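DNA repair protein rhp9/CRB2 (Schizosaccharomyces pombe, PDB 2FHD) acts in DNA repair and, through its tandem Tudor domains, probably recognises histone H4 in a manner specific to lysine methylation state. Local coordinates at residues Arg11-Phe16 and Ser120-Ala125; Tyr42-Asp47 and Asn57-Phe62; Val83-Ser88 and Ala97-Asn102. All coordinates share one frame; numbering follows the deposited sequence.

Interaction 1 (Arg11-Phe16 and Ser120-Ala125)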
loop_
_atom_site.group_PDB
_atom_site.type_symbol
_atom_site.label_atom_id
_atom_site.label_comp_id
_atom_site.label_asym_id
_atom_site.label_seq_id
_atom_site.Cartn_x
_atom_site.Cartn_y
_atom_site.Cartn_z
ATOM N N ARG A 11 -4.408 3.804 18.988
ATOM C CA ARG A 11 -5.040 2.486 19.006
ATOM C C ARG A 11 -6.558 2.544 19.212
ATOM O O ARG A 11 -7.060 3.171 20.165
ATOM C CB ARG A 11 -4.364 1.592 20.056
ATOM C CG ARG A 11 -2.857 1.359 19.805
ATOM C CD ARG A 11 -2.633 0.491 18.542
ATOM N NE ARG A 11 -2.974 -0.891 18.788
ATOM C CZ ARG A 11 -3.101 -1.789 17.826
ATOM N NH1 ARG A 11 -2.973 -1.388 16.590
ATOM N NH2 ARG A 11 -3.378 -3.076 18.091
ATOM N N VAL A 12 -7.265 1.829 18.337
ATOM C CA VAL A 12 -8.726 1.789 18.315
ATOM C C VAL A 12 -9.184 0.335 18.249
ATOM O O VAL A 12 -8.354 -0.569 18.023
ATOM C CB VAL A 12 -9.360 2.658 17.110
ATOM C CG1 VAL A 12 -9.060 4.175 17.378
ATOM C CG2 VAL A 12 -8.782 2.262 15.674
ATOM N N LEU A 13 -10.479 0.149 18.461
ATOM C CA LEU A 13 -11.208 -1.021 18.094
ATOM C C LEU A 13 -12.075 -0.556 16.901
ATOM O O LEU A 13 -12.863 0.397 17.008
ATOM C CB LEU A 13 -12.061 -1.503 19.284
ATOM C CG LEU A 13 -11.258 -2.164 20.432
ATOM C CD1 LEU A 13 -12.042 -2.201 21.774
ATOM C CD2 LEU A 13 -10.776 -3.625 20.091
ATOM N N ALA A 14 -11.891 -1.178 15.749
ATOM C CA ALA A 14 -12.484 -0.685 14.564
ATOM C C ALA A 14 -13.339 -1.840 14.041
ATOM O O ALA A 14 -12.974 -3.017 14.177
ATOM C CB ALA A 14 -11.378 -0.261 13.579
ATOM N N PHE A 15 -14.486 -1.512 13.442
ATOM C CA PHE A 15 -15.371 -2.534 12.880
ATOM C C PHE A 15 -14.764 -3.114 11.622
ATOM O O PHE A 15 -14.494 -2.360 10.687
ATOM C CB PHE A 15 -16.694 -1.900 12.510
ATOM C CG PHE A 15 -17.674 -2.838 11.837
ATOM C CD1 PHE A 15 -18.313 -3.842 12.556
ATOM C CD2 PHE A 15 -17.983 -2.692 10.468
ATOM C CE1 PHE A 15 -19.265 -4.709 11.930
ATOM C CE2 PHE A 15 -18.928 -3.578 9.822
ATOM C CZ PHE A 15 -19.602 -4.543 10.564
ATOM N N PHE A 16 -14.578 -4.425 11.591
ATOM C CA PHE A 16 -14.079 -5.091 10.424
ATOM C C PHE A 16 -15.244 -5.461 9.515
ATOM O O PHE A 16 -16.117 -6.263 9.879
ATOM C CB PHE A 16 -13.221 -6.301 10.806
ATOM C CG PHE A 16 -12.695 -7.059 9.619
ATOM C CD1 PHE A 16 -11.651 -6.543 8.853
ATOM C CD2 PHE A 16 -13.270 -8.283 9.241
ATOM C CE1 PHE A 16 -11.154 -7.250 7.712
ATOM C CE2 PHE A 16 -12.782 -8.998 8.126
ATOM C CZ PHE A 16 -11.712 -8.460 7.355
ATOM N N SER A 120 -3.751 -7.668 22.702
ATOM C CA SER A 120 -3.827 -7.766 21.206
ATOM C C SER A 120 -4.744 -8.882 20.684
ATOM O O SER A 120 -5.134 -8.893 19.496
ATOM C CB SER A 120 -2.447 -8.026 20.599
ATOM O OG SER A 120 -1.916 -9.321 20.979
ATOM N N THR A 121 -5.134 -9.772 21.592
ATOM C CA THR A 121 -5.963 -10.985 21.348
ATOM C C THR A 121 -7.503 -10.637 21.471
ATOM O O THR A 121 -8.389 -11.371 21.058
ATOM C CB THR A 121 -5.419 -11.963 22.456
ATOM O OG1 THR A 121 -4.704 -13.104 21.949
ATOM C CG2 THR A 121 -6.262 -12.151 23.573
ATOM N N ILE A 122 -7.816 -9.478 22.019
ATOM C CA ILE A 122 -9.197 -9.035 22.128
ATOM C C ILE A 122 -9.914 -8.848 20.818
ATOM O O ILE A 122 -9.366 -8.327 19.835
ATOM C CB ILE A 122 -9.264 -7.715 22.963
ATOM C CG1 ILE A 122 -8.742 -7.989 24.378
ATOM C CG2 ILE A 122 -10.677 -7.041 22.987
ATOM C CD1 ILE A 122 -9.559 -8.986 25.237
ATOM N N TYR A 123 -11.187 -9.229 20.804
ATOM C CA TYR A 123 -12.077 -8.808 19.722
ATOM C C TYR A 123 -13.450 -8.712 20.310
ATOM O O TYR A 123 -13.689 -9.243 21.400
ATOM C CB TYR A 123 -12.020 -9.728 18.516
ATOM C CG TYR A 123 -12.538 -11.156 18.735
ATOM C CD1 TYR A 123 -13.785 -11.548 18.266
ATOM C CD2 TYR A 123 -11.756 -12.114 19.416
ATOM C CE1 TYR A 123 -14.267 -12.869 18.450
ATOM C CE2 TYR A 123 -12.223 -13.432 19.611
ATOM C CZ TYR A 123 -13.474 -13.799 19.106
ATOM O OH TYR A 123 -13.914 -15.110 19.290
ATOM N N VAL A 124 -14.335 -7.956 19.655
ATOM C CA VAL A 124 -15.573 -7.541 20.301
ATOM C C VAL A 124 -16.764 -7.636 19.376
ATOM O O VAL A 124 -16.705 -7.199 18.216
ATOM C CB VAL A 124 -15.479 -6.116 20.950
ATOM C CG1 VAL A 124 -16.619 -5.946 21.982
ATOM C CG2 VAL A 124 -14.169 -5.940 21.670
ATOM N N ALA A 125 -17.841 -8.236 19.880
ATOM C CA ALA A 125 -19.036 -8.295 19.129
ATOM C C ALA A 125 -19.633 -6.895 19.035
ATOM O O ALA A 125 -19.717 -6.172 20.035
ATOM C CB ALA A 125 -19.998 -9.241 19.757
#

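Interaction 2 (Tyr42-Asp47 and Asn57-Phe62). With PO4 (phosphate ion), chain E.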
loop_
_atom_site.group_PDB
_atom_site.type_symbol
_atom_site.label_atom_id
_atom_site.label_comp_id
_atom_site.label_asym_id
_atom_site.label_seq_id
_atom_site.Cartn_x
_atom_site.Cartn_y
_atom_site.Cartn_z
ATOM N N TYR A 42 -12.544 7.542 8.718
ATOM C CA TYR A 42 -11.245 7.145 9.338
ATOM C C TYR A 42 -10.516 6.038 8.648
ATOM O O TYR A 42 -11.074 4.973 8.395
ATOM C CB TYR A 42 -11.401 6.785 10.831
ATOM C CG TYR A 42 -11.940 7.949 11.554
ATOM C CD1 TYR A 42 -11.110 9.051 11.854
ATOM C CD2 TYR A 42 -13.302 8.032 11.827
ATOM C CE1 TYR A 42 -11.638 10.207 12.478
ATOM C CE2 TYR A 42 -13.855 9.187 12.455
ATOM C CZ TYR A 42 -13.017 10.251 12.786
ATOM O OH TYR A 42 -13.568 11.396 13.358
ATOM N N LYS A 43 -9.271 6.310 8.283
ATOM C CA LYS A 43 -8.515 5.239 7.789
ATOM C C LYS A 43 -7.890 4.569 9.029
ATOM O O LYS A 43 -7.278 5.220 9.878
ATOM C CB LYS A 43 -7.453 5.639 6.729
ATOM C CG LYS A 43 -6.688 4.382 6.238
ATOM C CD LYS A 43 -6.283 4.510 4.828
ATOM C CE LYS A 43 -4.761 4.363 4.698
ATOM N NZ LYS A 43 -4.363 4.318 3.227
ATOM N N VAL A 44 -8.016 3.252 9.049
ATOM C CA VAL A 44 -7.611 2.442 10.168
ATOM C C VAL A 44 -6.797 1.273 9.583
ATOM O O VAL A 44 -7.020 0.842 8.463
ATOM C CB VAL A 44 -8.954 2.070 10.852
ATOM C CG1 VAL A 44 -9.372 0.675 10.693
ATOM C CG2 VAL A 44 -9.309 2.896 12.119
ATOM N N GLN A 45 -5.804 0.810 10.349
ATOM C CA GLN A 45 -4.989 -0.383 10.007
ATOM C C GLN A 45 -5.127 -1.548 11.047
ATOM O O GLN A 45 -4.866 -1.393 12.199
ATOM C CB GLN A 45 -3.530 0.032 9.883
ATOM C CG GLN A 45 -2.708 -0.968 9.149
ATOM C CD GLN A 45 -1.266 -0.483 8.920
ATOM O OE1 GLN A 45 -0.665 0.236 9.733
ATOM N NE2 GLN A 45 -0.719 -0.889 7.811
ATOM N N PHE A 46 -5.529 -2.731 10.603
ATOM C CA PHE A 46 -5.602 -3.891 11.477
ATOM C C PHE A 46 -4.183 -4.452 11.711
ATOM O O PHE A 46 -3.204 -4.001 11.085
ATOM C CB PHE A 46 -6.594 -4.866 10.846
ATOM C CG PHE A 46 -7.993 -4.342 10.895
ATOM C CD1 PHE A 46 -8.691 -4.299 12.132
ATOM C CD2 PHE A 46 -8.585 -3.754 9.755
ATOM C CE1 PHE A 46 -9.995 -3.788 12.199
ATOM C CE2 PHE A 46 -9.921 -3.212 9.811
ATOM C CZ PHE A 46 -10.620 -3.247 11.030
ATOM N N ASP A 47 -4.078 -5.374 12.631
ATOM C CA ASP A 47 -2.770 -5.832 13.136
ATOM C C ASP A 47 -2.098 -6.765 12.087
ATOM O O ASP A 47 -0.887 -6.956 12.134
ATOM C CB ASP A 47 -2.898 -6.473 14.558
ATOM C CG ASP A 47 -3.202 -5.406 15.663
ATOM O OD1 ASP A 47 -3.060 -4.177 15.371
ATOM O OD2 ASP A 47 -3.576 -5.765 16.830
ATOM N N ASN A 57 -19.314 5.827 13.547
ATOM C CA ASN A 57 -20.055 4.774 14.205
ATOM C C ASN A 57 -19.346 3.394 14.198
ATOM O O ASN A 57 -19.898 2.423 14.675
ATOM C CB ASN A 57 -21.366 4.546 13.434
ATOM C CG ASN A 57 -22.421 5.594 13.737
ATOM O OD1 ASN A 57 -22.404 6.265 14.774
ATOM N ND2 ASN A 57 -23.327 5.771 12.800
ATOM N N GLN A 58 -18.167 3.309 13.626
ATOM C CA GLN A 58 -17.548 2.028 13.465
ATOM C C GLN A 58 -16.180 1.992 14.147
ATOM O O GLN A 58 -15.377 1.128 13.814
ATOM C CB GLN A 58 -17.443 1.730 11.972
ATOM C CG GLN A 58 -18.794 1.314 11.349
ATOM C CD GLN A 58 -18.722 1.275 9.790
ATOM O OE1 GLN A 58 -17.999 2.036 9.172
ATOM N NE2 GLN A 58 -19.442 0.366 9.194
ATOM N N ILE A 59 -15.969 2.851 15.178
ATOM C CA ILE A 59 -14.662 3.014 15.736
ATOM C C ILE A 59 -14.765 3.521 17.166
ATOM O O ILE A 59 -15.581 4.406 17.473
ATOM C CB ILE A 59 -13.779 3.958 14.832
ATOM C CG1 ILE A 59 -12.326 3.989 15.221
ATOM C CG2 ILE A 59 -14.238 5.432 14.827
ATOM C CD1 ILE A 59 -11.465 4.705 14.157
ATOM N N LYS A 60 -13.965 2.907 18.041
ATOM C CA LYS A 60 -13.887 3.298 19.465
ATOM C C LYS A 60 -12.416 3.449 19.841
ATOM O O LYS A 60 -11.596 2.768 19.252
ATOM C CB LYS A 60 -14.477 2.177 20.319
ATOM C CG LYS A 60 -15.937 1.921 20.109
ATOM C CD LYS A 60 -16.811 3.028 20.837
ATOM C CE LYS A 60 -18.218 2.900 20.432
ATOM N NZ LYS A 60 -19.031 4.021 21.059
ATOM N N ARG A 61 -12.087 4.270 20.834
ATOM C CA ARG A 61 -10.761 4.222 21.446
ATOM C C ARG A 61 -10.520 2.789 22.003
ATOM O O ARG A 61 -11.411 2.214 22.578
ATOM C CB ARG A 61 -10.712 5.183 22.644
ATOM C CG ARG A 61 -10.059 6.555 22.477
ATOM C CD ARG A 61 -9.079 6.890 23.661
ATOM N NE ARG A 61 -7.997 7.755 23.122
ATOM C CZ ARG A 61 -6.719 7.811 23.532
ATOM N NH1 ARG A 61 -6.265 7.097 24.560
ATOM N NH2 ARG A 61 -5.876 8.613 22.919
ATOM N N PHE A 62 -9.314 2.253 21.907
ATOM C CA PHE A 62 -9.035 0.912 22.456
ATOM C C PHE A 62 -8.734 1.119 23.941
ATOM O O PHE A 62 -7.553 1.170 24.345
ATOM C CB PHE A 62 -7.816 0.303 21.762
ATOM C CG PHE A 62 -7.622 -1.161 22.024
ATOM C CD1 PHE A 62 -8.464 -1.877 22.973
ATOM C CD2 PHE A 62 -6.597 -1.853 21.374
ATOM C CE1 PHE A 62 -8.273 -3.245 23.246
ATOM C CE2 PHE A 62 -6.374 -3.298 21.660
ATOM C CZ PHE A 62 -7.204 -3.972 22.617
HETATM P P PO4 E . -2.781 3.019 0.550
HETATM O O1 PO4 E . -3.325 4.436 0.529
HETATM O O2 PO4 E . -1.280 3.016 0.340
HETATM O O3 PO4 E . -3.067 2.343 1.880
HETATM O O4 PO4 E . -3.463 2.275 -0.577
#

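Interaction 3 (Val83-Ser88 and Ala97-Asn102)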
loop_
_atom_site.group_PDB
_atom_site.type_symbol
_atom_site.label_atom_id
_atom_site.label_comp_id
_atom_site.label_asym_id
_atom_site.label_seq_id
_atom_site.Cartn_x
_atom_site.Cartn_y
_atom_site.Cartn_z
ATOM N N VAL A 83 -11.662 -7.709 33.686
ATOM C CA VAL A 83 -11.360 -7.463 35.087
ATOM C C VAL A 83 -10.436 -6.265 35.181
ATOM O O VAL A 83 -10.830 -5.325 35.774
ATOM C CB VAL A 83 -10.788 -8.754 35.837
ATOM C CG1 VAL A 83 -10.428 -8.362 37.298
ATOM C CG2 VAL A 83 -11.814 -9.869 35.824
ATOM N N LYS A 84 -9.271 -6.261 34.542
ATOM C CA LYS A 84 -8.290 -5.164 34.653
ATOM C C LYS A 84 -7.305 -5.236 33.511
ATOM O O LYS A 84 -6.963 -6.308 33.062
ATOM C CB LYS A 84 -7.537 -5.249 36.007
ATOM C CG LYS A 84 -6.440 -4.163 36.246
ATOM C CD LYS A 84 -6.032 -3.924 37.727
ATOM C CE LYS A 84 -6.901 -2.788 38.388
ATOM N NZ LYS A 84 -6.560 -1.404 37.744
ATOM N N THR A 85 -6.855 -4.113 32.994
ATOM C CA THR A 85 -5.778 -4.107 31.998
ATOM C C THR A 85 -4.532 -3.541 32.733
ATOM O O THR A 85 -4.667 -2.737 33.703
ATOM C CB THR A 85 -6.117 -3.127 30.857
ATOM O OG1 THR A 85 -6.432 -1.897 31.498
ATOM C CG2 THR A 85 -7.365 -3.567 30.007
ATOM N N PHE A 86 -3.344 -3.970 32.300
ATOM C CA PHE A 86 -2.136 -3.500 32.869
ATOM C C PHE A 86 -1.004 -3.590 31.870
ATOM O O PHE A 86 -1.153 -4.234 30.844
ATOM C CB PHE A 86 -1.850 -4.251 34.208
ATOM C CG PHE A 86 -1.542 -5.716 34.057
ATOM C CD1 PHE A 86 -2.551 -6.655 34.093
ATOM C CD2 PHE A 86 -0.221 -6.167 33.919
ATOM C CE1 PHE A 86 -2.273 -8.018 34.017
ATOM C CE2 PHE A 86 0.072 -7.550 33.845
ATOM C CZ PHE A 86 -0.991 -8.498 33.860
ATOM N N ARG A 87 0.114 -2.906 32.161
ATOM C CA ARG A 87 1.347 -3.065 31.414
ATOM C C ARG A 87 2.394 -4.011 32.113
ATOM O O ARG A 87 2.878 -3.754 33.224
ATOM C CB ARG A 87 1.928 -1.672 31.071
ATOM C CG ARG A 87 3.038 -1.725 30.023
ATOM C CD ARG A 87 3.726 -0.378 29.830
ATOM N NE ARG A 87 3.765 -0.231 28.381
ATOM C CZ ARG A 87 4.782 -0.554 27.579
ATOM N NH1 ARG A 87 5.969 -0.964 28.069
ATOM N NH2 ARG A 87 4.620 -0.376 26.269
ATOM N N SER A 88 2.733 -5.100 31.442
ATOM C CA SER A 88 3.544 -6.137 32.045
ATOM C C SER A 88 5.020 -5.794 32.036
ATOM O O SER A 88 5.825 -6.507 32.605
ATOM C CB SER A 88 3.393 -7.480 31.314
ATOM O OG SER A 88 4.093 -7.421 30.078
ATOM N N ALA A 97 0.855 -4.698 20.041
ATOM C CA ALA A 97 0.875 -5.364 21.361
ATOM C C ALA A 97 0.086 -4.561 22.399
ATOM O O ALA A 97 -0.333 -5.145 23.371
ATOM C CB ALA A 97 2.348 -5.594 21.867
ATOM N N VAL A 98 -0.160 -3.248 22.165
ATOM C CA VAL A 98 -0.771 -2.352 23.182
ATOM C C VAL A 98 -2.165 -1.806 22.816
ATOM O O VAL A 98 -2.598 -1.914 21.687
ATOM C CB VAL A 98 0.170 -1.197 23.482
ATOM C CG1 VAL A 98 1.469 -1.748 23.899
ATOM C CG2 VAL A 98 0.392 -0.262 22.210
ATOM N N ASP A 99 -2.871 -1.207 23.775
ATOM C CA ASP A 99 -4.098 -0.484 23.534
ATOM C C ASP A 99 -3.790 1.015 23.673
ATOM O O ASP A 99 -2.602 1.414 23.732
ATOM C CB ASP A 99 -5.153 -0.955 24.541
ATOM C CG ASP A 99 -4.831 -0.544 26.020
ATOM O OD1 ASP A 99 -3.751 0.069 26.321
ATOM O OD2 ASP A 99 -5.710 -0.794 26.882
ATOM N N ALA A 100 -4.833 1.843 23.787
ATOM C CA ALA A 100 -4.686 3.282 23.737
ATOM C C ALA A 100 -4.031 3.862 24.993
ATOM O O ALA A 100 -3.680 5.044 25.033
ATOM C CB ALA A 100 -6.020 3.973 23.473
ATOM N N LEU A 101 -3.896 3.069 26.037
ATOM C CA LEU A 101 -3.211 3.599 27.232
ATOM C C LEU A 101 -1.838 2.913 27.405
ATOM O O LEU A 101 -1.176 3.038 28.434
ATOM C CB LEU A 101 -4.062 3.315 28.465
ATOM C CG LEU A 101 -5.487 3.854 28.521
ATOM C CD1 LEU A 101 -6.087 3.110 29.662
ATOM C CD2 LEU A 101 -5.399 5.399 28.777
ATOM N N ASN A 102 -1.412 2.183 26.384
ATOM C CA ASN A 102 -0.118 1.524 26.431
ATOM C C ASN A 102 -0.093 0.288 27.354
ATOM O O ASN A 102 0.977 -0.156 27.731
ATOM C CB ASN A 102 0.959 2.504 26.845
ATOM C CG ASN A 102 2.234 2.306 26.082
ATOM O OD1 ASN A 102 2.282 1.577 25.083
ATOM N ND2 ASN A 102 3.272 2.970 26.526
#

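Interaction 1 (Arg11-Phe16 and Ser120-Ala125)
Leu13 sits over the pair Ile122 and Val124, one methyl against each: CD1 meets Val124 CG2 at 4.3 Å, while CD2 faces Ile122 CG2 at 4.5 Å. With CG anti to the carbonyl carbon (chi1 -73°), the leucine fork reaches both branched residues at once. Alternate positions of an extended chain send the side chains of Ile122 and Val124 to the same side, and beta-branched aliphatics suit such a buried, extended backbone; that of Tyr123, between them, leads away and meets Phe22 edge-to-face. This buried apolar patch joins the two Tudor domains, since strand 11-15 belongs to the first and strand 122-123 to the second.

Around the patch the segments draw apart. No hydrogen bond links them, and even the closest CA atoms, those of Leu13 and Tyr123, are 8.0 Å apart, so they are not sheet neighbours. Toward the ends, Phe16, Ser120 and Ala125 are partly exposed, and the ring of Phe15 meets Tyr19 of the second subunit. The polar end of Arg11 is engaged elsewhere, by Asp47, Thr27 and Val98. What crosses here is a small apolar contact, dispersion and the exclusion of water, which imposes little directional constraint.

Interaction 2 (Tyr42-Asp47 and Asn57-Phe62)
Ile59 reaches across to Val44 and Tyr42 with its CD1 methyl, which lies 3.5 Å from Val44 CG2 and 3.9 Å from Tyr42 CB. The two meetings differ in orientation. The side chains of Ile59 and Val44 run alongside each other in opposite directions, in a tight contact, shorter than a relaxed methyl-methyl distance. Against Tyr42, by contrast, the isoleucine crosses at about a right angle: CD1 sits by the root of the tyrosine, at CB and CG, and its second branch, CG2, approaches ring atom CD2 of Tyr42 obliquely at 4.1 Å. Isoleucine suits this place because it has two branches to spread. CG1 lies anti to the backbone N (chi1 -170°) and the chain continues extended, carrying CD1 deep toward residues 42-47 while CG2 stays nearer the backbone, close to CD2 of Tyr42.

Strands 41-46 and 59-61 are not neighbours in their five-stranded antiparallel sheet, and no hydrogen bond joins the two segments. Their side chains instead meet inside the curved sheet of the first Tudor domain, a member of the SH3-like class of small barrels. Val12 touches both Val44 and Ile59 from strand 11-15, and Val54 also packs on Ile59.

Strand alternation sends Lys43 the other way. Its NZ donates a hydrogen bond of 2.7 Å to O3 of a phosphate ion, probably acquired from the crystallisation liquor, and the side chain also packs on His2 of the third subunit. The chemistry is thus divided by strand face: inward, Val44 and Ile59 are buried without polar bonds, with CB, CG and CD2 of Tyr42 against Ile59, while outward a flexible cationic chain can meet an anion.

Interaction 3 (Val83-Ser88 and Ala97-Asn102)
Arg87 grips Asn102 with two nitrogens of its guanidinium group. NE donates to the backbone O of Asn102 at 2.9 Å, in the carbonyl plane though with a bent N-H...O angle of 142°, and NH2 makes a weak bond of 3.3 Å to the side-chain OD1 of Asn102. One residue thus offers both acceptors, its amide plane turned 52° from the guanidinium. The arginine gets there because CG lies anti to the backbone N (chi1 -167°) and the chain stays extended until it bends near the guanidinium. The remaining nitrogen, NH1, donates to the backbone carbonyls of Glu91 and Thr89, so this single group ties together several carbonyls of the loop. Val98 CG1 adds an apolar neighbour 4.2 Å from Arg87 NH2.

Asn102 closes a type I turn, its N bonded to Asp99 O at 3.0 Å. Its phi is positive, a conformation that asparagine tolerates better than most residues. Within the turn, Asp99 OD1 accepts from Leu101 N at 3.0 Å, forming an Asx turn in which the donor stands above the carboxylate plane; the same oxygen also receives Asn103 N. Aspartate suits this start of a turn because its short side chain can fold back onto backbone N-H groups. Replacing Arg87 by a leucine would probably leave the carbonyls of Asn102, Glu91 and Thr89 without their shared donor and let the loop move away from the end of strand 80-86.

In the second Tudor domain, then, a single guanidinium group serves the neutral oxygens of Asn102, Glu91 and Thr89, holding a loop without regular secondary structure to the strand end by hydrogen bonds.

Overall arrangement
Interaction 1 spans the chain widely, pairing strand 11-15 of the first Tudor domain with strand 122-123 of the second, and the other two fall between its ends in sequence: interaction 2 first, within domain one, then interaction 3, within domain two. Interactions 1 and 2 have centres about 8 Å apart and share a sheet, where strands 11-15 and 59-61 are neighbours. Interaction 3 lies about 14 Å from interaction 1 and 17 Å from interaction 2, between centres, yet its loop still touches both, Phe62 O reaching Ala100 N at 2.9 Å. Contacts within each domain thus adjoin the seam between them, consistent with two Tudor domains packed as one unit.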